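Local coordinates for Fe(2+) transporter FeoB (Methanocaldococcus jannaschii, PDB 2WJI), which probably drives GTP-dependent ferrous iron transport across the cell membrane, its G domain, described here, binding guanine nucleotides, at residues Y99-L102 with Q103-M107. Sequence-based numbering, arbitrary orientation.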
ATOM      1  N   TYR A  99       7.469  -2.431  11.256  1.00 44.15           N
ATOM      2  CA  TYR A  99       7.693  -3.822  11.621  1.00 44.60           C
ATOM      3  C   TYR A  99       7.274  -4.747  10.480  1.00 44.02           C
ATOM      4  O   TYR A  99       8.034  -5.635  10.056  1.00 40.86           O
ATOM      5  CB  TYR A  99       6.924  -4.179  12.890  1.00 49.98           C
ATOM      6  CG  TYR A  99       7.400  -5.464  13.522  1.00 51.71           C
ATOM      7  CD1 TYR A  99       8.592  -5.506  14.233  1.00 53.74           C
ATOM      8  CD2 TYR A  99       6.664  -6.635  13.403  1.00 54.83           C
ATOM      9  CE1 TYR A  99       9.036  -6.675  14.814  1.00 56.83           C
ATOM     10  CE2 TYR A  99       7.100  -7.813  13.980  1.00 60.25           C
ATOM     11  CZ  TYR A  99       8.288  -7.828  14.685  1.00 63.33           C
ATOM     12  OH  TYR A  99       8.731  -8.999  15.262  1.00 70.02           O
ATOM     13  N   LEU A 100       6.055  -4.539   9.991  1.00 36.06           N
ATOM     14  CA  LEU A 100       5.552  -5.291   8.850  1.00 32.57           C
ATOM     15  C   LEU A 100       6.448  -5.025   7.646  1.00 33.06           C
ATOM     16  O   LEU A 100       6.794  -5.944   6.902  1.00 29.16           O
ATOM     17  CB  LEU A 100       4.108  -4.888   8.543  1.00 28.88           C
ATOM     18  CG  LEU A 100       3.518  -5.386   7.225  1.00 28.42           C
ATOM     19  CD1 LEU A 100       3.485  -6.904   7.200  1.00 33.74           C
ATOM     20  CD2 LEU A 100       2.120  -4.802   7.017  1.00 23.22           C
ATOM     21  N   THR A 101       6.834  -3.761   7.475  1.00 33.08           N
ATOM     22  CA  THR A 101       7.680  -3.341   6.361  1.00 34.57           C
ATOM     23  C   THR A 101       8.973  -4.151   6.235  1.00 35.75           C
ATOM     24  O   THR A 101       9.366  -4.539   5.135  1.00 34.75           O
ATOM     25  CB  THR A 101       8.035  -1.844   6.464  1.00 33.73           C
ATOM     26  OG1 THR A 101       6.832  -1.064   6.512  1.00 31.17           O
ATOM     27  CG2 THR A 101       8.873  -1.407   5.275  1.00 35.23           C
ATOM     28  N   LEU A 102       9.637  -4.391   7.360  1.00 35.73           N
ATOM     29  CA  LEU A 102      10.889  -5.151   7.380  1.00 36.03           C
ATOM     30  C   LEU A 102      10.710  -6.604   6.967  1.00 38.23           C
ATOM     31  O   LEU A 102      11.561  -7.166   6.272  1.00 38.35           O
ATOM     32  CB  LEU A 102      11.540  -5.082   8.765  1.00 40.40           C
ATOM     33  CG  LEU A 102      12.480  -3.901   9.020  1.00 47.80           C
ATOM     34  CD1 LEU A 102      12.046  -2.663   8.246  1.00 51.16           C
ATOM     35  CD2 LEU A 102      12.547  -3.600  10.506  1.00 49.11           C
ATOM     36  N   GLN A 103       9.615  -7.216   7.407  1.00 36.23           N
ATOM     37  CA  GLN A 103       9.313  -8.587   7.012  1.00 35.26           C
ATOM     38  C   GLN A 103       9.050  -8.701   5.505  1.00 32.74           C
ATOM     39  O   GLN A 103       9.422  -9.696   4.877  1.00 33.49           O
ATOM     40  CB  GLN A 103       8.136  -9.134   7.824  1.00 37.00           C
ATOM     41  CG  GLN A 103       8.403  -9.169   9.334  1.00 42.23           C
ATOM     42  CD  GLN A 103       7.242  -9.730  10.133  1.00 47.88           C
ATOM     43  OE1 GLN A 103       6.314 -10.314   9.578  1.00 48.82           O
ATOM     44  NE2 GLN A 103       7.291  -9.556  11.449  1.00 56.33           N
ATOM     45  N   LEU A 104       8.421  -7.679   4.925  1.00 28.83           N
ATOM     46  CA  LEU A 104       8.171  -7.664   3.482  1.00 33.12           C
ATOM     47  C   LEU A 104       9.471  -7.588   2.691  1.00 36.28           C
ATOM     48  O   LEU A 104       9.635  -8.276   1.681  1.00 42.98           O
ATOM     49  CB  LEU A 104       7.243  -6.507   3.098  1.00 27.35           C
ATOM     50  CG  LEU A 104       5.829  -6.611   3.676  1.00 30.13           C
ATOM     51  CD1 LEU A 104       5.037  -5.323   3.427  1.00 28.25           C
ATOM     52  CD2 LEU A 104       5.117  -7.806   3.068  1.00 38.62           C
ATOM     53  N   MET A 105      10.394  -6.752   3.152  1.00 32.69           N
ATOM     54  CA  MET A 105      11.709  -6.666   2.532  1.00 35.15           C
ATOM     55  C   MET A 105      12.423  -8.009   2.636  1.00 44.97           C
ATOM     56  O   MET A 105      13.027  -8.487   1.671  1.00 40.20           O
ATOM     57  CB  MET A 105      12.549  -5.585   3.207  1.00 38.29           C
ATOM     58  CG  MET A 105      11.999  -4.188   3.054  1.00 40.35           C
ATOM     59  SD  MET A 105      12.873  -3.008   4.098  1.00 56.51           S
ATOM     60  CE  MET A 105      12.235  -1.458   3.481  1.00 50.02           C
ATOM     61  N   GLU A 106      12.339  -8.621   3.813  1.00 49.32           N
ATOM     62  CA  GLU A 106      13.034  -9.875   4.067  1.00 54.19           C
ATOM     63  C   GLU A 106      12.614 -10.984   3.108  1.00 53.37           C
ATOM     64  O   GLU A 106      13.440 -11.796   2.693  1.00 50.75           O
ATOM     65  CB  GLU A 106      12.837 -10.320   5.519  1.00 58.76           C
ATOM     66  CG  GLU A 106      13.591 -11.583   5.881  1.00 68.08           C
ATOM     67  CD  GLU A 106      13.898 -11.674   7.360  1.00 77.41           C
ATOM     68  OE1 GLU A 106      14.266 -12.774   7.825  1.00 83.93           O
ATOM     69  OE2 GLU A 106      13.773 -10.643   8.058  1.00 78.12           O
ATOM     70  N   MET A 107      11.335 -11.016   2.748  1.00 51.69           N
ATOM     71  CA  MET A 107      10.843 -12.091   1.893  1.00 55.01           C
ATOM     72  C   MET A 107      11.039 -11.817   0.403  1.00 53.20           C
ATOM     73  O   MET A 107      10.599 -12.597  -0.442  1.00 51.45           O
ATOM     74  CB  MET A 107       9.386 -12.432   2.214  1.00 57.17           C
ATOM     75  CG  MET A 107       8.418 -11.280   2.116  1.00 55.48           C
ATOM     76  SD  MET A 107       6.861 -11.699   2.926  1.00 63.28           S
ATOM     77  CE  MET A 107       6.330 -13.106   1.960  1.00 85.36           C
TER
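Tyr99 and Gln103 sit one turn apart in helix 94-106, from its middle toward its C-terminal end, the crossover helix of a beta-alpha-beta unit in this P-loop G domain, and illustrate how an i to i+4 side-chain pair can be built on the backbone ladder. The rung under this pair is the weak one, Gln103 N lying 3.5 Å from Tyr99 O. The next three, from Leu104 N to Leu100 O, Met105 N to Thr101 O and Glu106 N to Leu102 O, are firmer. Across the same turn, the Gln103 chain runs extended beyond CG, chi2 -179°, and carries its amide back to the tyrosine. NE2 of Gln103 comes to 3.1 Å from CE2 of Tyr99, approaching the ring obliquely, with ring and amide planes turned 69° apart. The other end of the amide is fixed, since OE1 accepts a hydrogen bond from the backbone N of Leu63. With an alanine here, the Leu63 amide would probably lose its acceptor and the Tyr99 ring the amide group lying against it. On the buried side the same spacing recurs in apolar form, CD1 of Leu104 lying 4.1 Å from CG of Leu100. Thr101 and Met105 run side by side, CE of Met105 lying 3.8 Å from CG2 of Thr101; with CG2 anti to the backbone N, OG1 is turned instead to Asn87 ND2 on strand 84-90. Met105 SD also lies 4.2 Å from CD1 of the exposed Leu102. The helix is thus laid against the central sheet: Leu100 and Leu104 touch Asn87 of strand 84-90, Leu104 and Met105 meet Leu111 of strand 111-116, and Leu104 also reaches Ile77 of helix 68-80, while the side chain of Leu100 lies about 4 Å from Gly10 in the nucleotide-binding P-loop.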